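Local coordinates for protein TonB-dependent siderophore receptor (Pseudomonas aeruginosa 39016, PDB 5NEC) that probably takes up ferric siderophores across the outer membrane in a TonB-dependent way, and may admit siderophore-drug conjugates, at residues S302-N306 against T338-V343; P425-T431 against E459-H465. All blocks are in the same frame, centred on the assembly; numbering follows the deposited sequence.

Contact 1 of 2, residues S302-N306 against T338-V343; sequences SRYGN and TTTTAV. With C8E ((hydroxyethyloxy)tri(ethyloxy)octane), chain C.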
# COMPACT_ATOMS: atom_id res chain seq x y z
N SER A 302 -1.71 -22.72 -1.97
CA SER A 302 -1.72 -22.57 -3.40
C SER A 302 -2.51 -21.33 -3.72
O SER A 302 -3.62 -21.16 -3.22
CB SER A 302 -2.38 -23.78 -4.06
OG SER A 302 -1.67 -24.93 -3.68
N ARG A 303 -1.93 -20.45 -4.53
CA ARG A 303 -2.63 -19.27 -5.01
C ARG A 303 -2.57 -19.22 -6.55
O ARG A 303 -1.50 -19.36 -7.15
CB ARG A 303 -2.04 -18.00 -4.37
CG ARG A 303 -2.72 -16.73 -4.86
CD ARG A 303 -2.36 -15.54 -4.00
NE ARG A 303 -3.02 -15.61 -2.71
CZ ARG A 303 -2.66 -14.93 -1.62
NH1 ARG A 303 -1.63 -14.09 -1.64
NH2 ARG A 303 -3.36 -15.08 -0.49
N TYR A 304 -3.74 -19.07 -7.17
CA TYR A 304 -3.84 -18.68 -8.56
C TYR A 304 -4.46 -17.26 -8.61
O TYR A 304 -5.50 -17.01 -8.01
CB TYR A 304 -4.68 -19.66 -9.38
CG TYR A 304 -4.70 -19.27 -10.85
CD1 TYR A 304 -3.72 -19.77 -11.73
CD2 TYR A 304 -5.63 -18.37 -11.35
CE1 TYR A 304 -3.69 -19.39 -13.07
CE2 TYR A 304 -5.61 -17.98 -12.68
CZ TYR A 304 -4.65 -18.50 -13.54
OH TYR A 304 -4.64 -18.10 -14.85
N GLY A 305 -3.82 -16.37 -9.37
CA GLY A 305 -4.26 -14.98 -9.51
C GLY A 305 -4.29 -14.56 -10.96
O GLY A 305 -3.54 -15.05 -11.77
N ASN A 306 -5.16 -13.60 -11.27
CA ASN A 306 -5.43 -13.17 -12.63
C ASN A 306 -5.87 -11.70 -12.58
O ASN A 306 -6.88 -11.39 -11.94
CB ASN A 306 -6.54 -14.06 -13.18
CG ASN A 306 -7.07 -13.61 -14.51
OD1 ASN A 306 -6.36 -12.97 -15.29
ND2 ASN A 306 -8.35 -13.85 -14.75
N THR A 338 -2.22 -7.72 -18.83
CA THR A 338 -2.81 -8.93 -18.23
C THR A 338 -1.73 -9.69 -17.51
O THR A 338 -0.65 -9.87 -18.05
CB THR A 338 -3.47 -9.87 -19.25
OG1 THR A 338 -4.53 -9.18 -19.90
CG2 THR A 338 -4.09 -11.11 -18.57
N THR A 339 -2.02 -10.15 -16.30
CA THR A 339 -1.06 -10.90 -15.52
C THR A 339 -1.72 -12.12 -14.90
O THR A 339 -2.84 -12.05 -14.41
CB THR A 339 -0.40 -10.03 -14.42
OG1 THR A 339 0.24 -8.90 -15.03
CG2 THR A 339 0.66 -10.78 -13.68
N THR A 340 -0.99 -13.23 -14.92
CA THR A 340 -1.41 -14.50 -14.38
C THR A 340 -0.32 -14.87 -13.39
O THR A 340 0.86 -14.68 -13.69
CB THR A 340 -1.50 -15.50 -15.54
OG1 THR A 340 -2.61 -15.15 -16.37
CG2 THR A 340 -1.67 -16.93 -15.08
N THR A 341 -0.68 -15.33 -12.20
CA THR A 341 0.29 -15.74 -11.19
C THR A 341 -0.15 -17.05 -10.57
O THR A 341 -1.32 -17.22 -10.25
CB THR A 341 0.45 -14.67 -10.07
OG1 THR A 341 0.76 -13.41 -10.66
CG2 THR A 341 1.58 -15.03 -9.10
N ALA A 342 0.79 -17.97 -10.42
CA ALA A 342 0.53 -19.25 -9.79
C ALA A 342 1.63 -19.48 -8.74
O ALA A 342 2.81 -19.44 -9.10
CB ALA A 342 0.52 -20.34 -10.84
N VAL A 343 1.25 -19.69 -7.48
CA VAL A 343 2.24 -19.89 -6.39
C VAL A 343 1.91 -21.13 -5.56
O VAL A 343 0.74 -21.39 -5.26
CB VAL A 343 2.31 -18.65 -5.45
CG1 VAL A 343 3.49 -18.76 -4.48
CG2 VAL A 343 2.44 -17.39 -6.27
C1 C8E C . 3.99 -23.52 -10.56
C2 C8E C . 3.11 -23.34 -9.34
C3 C8E C . 1.69 -23.88 -9.56
C4 C8E C . 0.72 -23.45 -8.44
C5 C8E C . -0.63 -24.18 -8.47
C6 C8E C . -1.84 -23.26 -8.22
C7 C8E C . -3.13 -24.05 -7.97
C8 C8E C . -4.39 -23.19 -7.95
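Tyr304 lies against Thr340 and Thr341 of the neighbouring strand. Its OH is 3.2 Å from Thr340 CG2, and the methyl meets this end of the ring obliquely. One face of the ring covers Thr341 O, which is 3.8 Å from Tyr304 CD1. The first torsion explains this: CG is anti to the backbone N (chi1 -176°), which sends the ring along the sheet over its partner strand. The two strands are antiparallel neighbours in the wall of the TonB-dependent receptor barrel. Arg303 with Val343 and Gly305 with Thr341 form hydrogen-bonded pairs, each with two backbone bonds; Gly305 N to Thr341 O is 2.8 Å. Tyr304 with Ala342 and Asn306 with Thr340 are the non-hydrogen-bonded pairs. There, CA-H...O contacts fill in, as from Tyr304 CA to Thr341 O at 3.4 Å. Thr341 O thus takes an N-H and a CA-H from the opposite strand and also lies under the Tyr304 ring.

The face of the sheet that carries Arg303, Thr341 and Val343 looks toward the plug domain. The guanidinium of Arg303 turns away from the 338-343 strand. Its NH1 bonds to Val108 O and its NE to Thr285 OG1, so this arginine ties wall to plug. Val343 and Arg303 both touch Val111 of the plug. On the Tyr304 face a detergent alkyl chain crosses both strands, consistent with a lipid-facing surface. Its carbon C8 is 3.8 Å from Tyr304 CB, and its carbons C3 and C4 are both 3.9 Å from Ala342 CB.

Contact 2 of 2, residues P425-T431 against E459-H465; sequences PLNTVGT and ETTAKNH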
# COMPACT_ATOMS: atom_id res chain seq x y z
N PRO A 425 2.39 -6.90 -28.12
CA PRO A 425 2.74 -6.86 -26.72
C PRO A 425 4.15 -7.31 -26.35
O PRO A 425 4.79 -8.00 -27.13
CB PRO A 425 1.74 -7.84 -26.10
CG PRO A 425 1.53 -8.84 -27.16
CD PRO A 425 1.64 -8.12 -28.46
N LEU A 426 4.60 -6.94 -25.16
CA LEU A 426 5.76 -7.57 -24.54
C LEU A 426 5.20 -8.64 -23.62
O LEU A 426 4.44 -8.33 -22.69
CB LEU A 426 6.60 -6.56 -23.74
CG LEU A 426 7.73 -7.08 -22.85
CD1 LEU A 426 8.81 -7.77 -23.68
CD2 LEU A 426 8.32 -5.91 -22.07
N ASN A 427 5.55 -9.90 -23.90
CA ASN A 427 5.06 -11.05 -23.15
C ASN A 427 6.19 -11.66 -22.36
O ASN A 427 7.19 -12.06 -22.93
CB ASN A 427 4.52 -12.12 -24.09
CG ASN A 427 3.26 -11.70 -24.82
OD1 ASN A 427 2.54 -10.79 -24.39
ND2 ASN A 427 3.00 -12.35 -25.93
N THR A 428 6.02 -11.77 -21.05
CA THR A 428 7.06 -12.25 -20.17
C THR A 428 6.58 -13.44 -19.34
O THR A 428 5.49 -13.40 -18.77
CB THR A 428 7.50 -11.12 -19.21
OG1 THR A 428 7.73 -9.91 -19.96
CG2 THR A 428 8.76 -11.53 -18.43
N VAL A 429 7.40 -14.49 -19.27
CA VAL A 429 7.13 -15.66 -18.43
C VAL A 429 8.25 -15.78 -17.40
O VAL A 429 9.41 -15.97 -17.78
CB VAL A 429 7.02 -16.94 -19.28
CG1 VAL A 429 6.86 -18.17 -18.39
CG2 VAL A 429 5.86 -16.83 -20.26
N GLY A 430 7.90 -15.66 -16.11
CA GLY A 430 8.87 -15.75 -14.98
C GLY A 430 8.64 -16.96 -14.08
O GLY A 430 7.51 -17.31 -13.81
N THR A 431 9.73 -17.58 -13.64
CA THR A 431 9.71 -18.72 -12.70
C THR A 431 10.54 -18.33 -11.49
O THR A 431 11.59 -17.70 -11.66
CB THR A 431 10.34 -19.98 -13.35
OG1 THR A 431 9.42 -20.51 -14.29
CG2 THR A 431 10.66 -21.08 -12.33
N GLU A 459 14.06 -17.31 -13.21
CA GLU A 459 14.23 -17.51 -14.67
C GLU A 459 13.15 -16.74 -15.40
O GLU A 459 11.99 -16.94 -15.07
CB GLU A 459 14.04 -18.97 -15.08
CG GLU A 459 15.01 -19.96 -14.50
CD GLU A 459 14.93 -21.33 -15.17
OE1 GLU A 459 14.86 -21.40 -16.42
OE2 GLU A 459 14.94 -22.36 -14.45
N THR A 460 13.50 -15.89 -16.37
CA THR A 460 12.51 -15.19 -17.21
C THR A 460 12.79 -15.32 -18.69
O THR A 460 13.92 -15.41 -19.11
CB THR A 460 12.36 -13.67 -16.90
OG1 THR A 460 13.61 -13.02 -17.11
CG2 THR A 460 11.89 -13.43 -15.49
N THR A 461 11.72 -15.31 -19.48
CA THR A 461 11.78 -15.22 -20.93
C THR A 461 10.84 -14.14 -21.35
O THR A 461 9.69 -14.16 -20.97
CB THR A 461 11.38 -16.56 -21.56
OG1 THR A 461 12.37 -17.53 -21.21
CG2 THR A 461 11.32 -16.48 -23.07
N ALA A 462 11.33 -13.19 -22.13
CA ALA A 462 10.52 -12.06 -22.61
C ALA A 462 10.48 -12.12 -24.12
O ALA A 462 11.52 -12.20 -24.78
CB ALA A 462 11.12 -10.74 -22.15
N LYS A 463 9.27 -12.11 -24.68
CA LYS A 463 9.07 -12.02 -26.11
C LYS A 463 8.46 -10.67 -26.43
O LYS A 463 7.36 -10.35 -25.97
CB LYS A 463 8.17 -13.14 -26.61
CG LYS A 463 8.88 -14.46 -26.65
CD LYS A 463 7.92 -15.61 -26.84
CE LYS A 463 8.62 -16.95 -26.67
NZ LYS A 463 8.25 -17.88 -27.78
N ASN A 464 9.18 -9.89 -27.22
CA ASN A 464 8.74 -8.55 -27.56
C ASN A 464 8.29 -8.50 -29.01
O ASN A 464 9.10 -8.52 -29.93
CB ASN A 464 9.88 -7.56 -27.34
CG ASN A 464 9.45 -6.13 -27.52
OD1 ASN A 464 8.27 -5.80 -27.58
ND2 ASN A 464 10.43 -5.26 -27.63
N HIS A 465 6.98 -8.40 -29.19
CA HIS A 465 6.37 -8.25 -30.51
C HIS A 465 6.29 -6.77 -30.94
O HIS A 465 5.79 -6.48 -32.03
CB HIS A 465 4.97 -8.92 -30.52
CG HIS A 465 5.02 -10.37 -30.12
ND1 HIS A 465 5.46 -11.37 -30.96
CD2 HIS A 465 4.73 -10.97 -28.94
CE1 HIS A 465 5.44 -12.53 -30.32
NE2 HIS A 465 4.99 -12.31 -29.10
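His465 and Asn427 meet nearly at right angles, with the amide plane turned 64° from the imidazole. Asn427 ND2 comes to the edge of the ring, 3.7 Å from His465 CD2. Pro425 O is also near the ring plane at an edge, 3.5 Å from the same CD2. The backbone sets this up. His465 N gives its hydrogen to Pro425 O at 3.0 Å, and with CG beside the backbone N (chi1 -56°) the ring turns its CD2 edge to Pro425 O and the Asn427 amide. The proline ring adds a van der Waals contact to His465 CB through its CD.

Leu426 reaches across in the other direction, on the opposite face of the sheet. Its CD1 rests over Lys463 O and touches the CB of Asn464, at 3.8 Å, and the CB of Ala462, at 4.1 Å. These residues sit at the open end of a long beta hairpin of the receptor barrel, strands 426-444 and 447-464. Strands 357-379 and 471-488 flank it. Six backbone N-H...O bonds join the pairs Asn427-Lys463, Val429-Thr461 and Thr431-Glu459. The bond from Asn427 N to Lys463 O is almost straight, at 178°.

On the Leu426 face Thr428 follows, its OG1 beside the Ala462 methyl. Next comes Thr460, whose OG1 stands between the backbone N and the carbonyl carbon. That rotation lays its CG2 3.8 Å from Gly430 CA, where no side chain intervenes. On the reverse face Thr461 OG1 hydrogen-bonds to Ser474 OG of the next strand, while Thr431 CB packs 4.2 Å from Glu459 CB.

In the fold
After the N-terminal plug the chain builds the barrel strand by strand. Contact 1 comes first, pairing strand 296-316 with strand 327-354 and closing a hairpin loop. The chain then runs through strand 357-379 and a long excursion before strand 426-444. Contact 2 pairs that strand with 447-464 and closes a second hairpin. The two closures are in series; they neither nest nor cross. Strand 357-379 is the bridge, since it pairs with both 327-354 and 426-444. In Glu370 the carboxylate oxygen OE2 makes a weak hydrogen bond with Thr341 OG1 of contact 1, and the backbone hydrogen-bonds with Gly430 of contact 2. The contact centres lie about 16 Å apart in the wall.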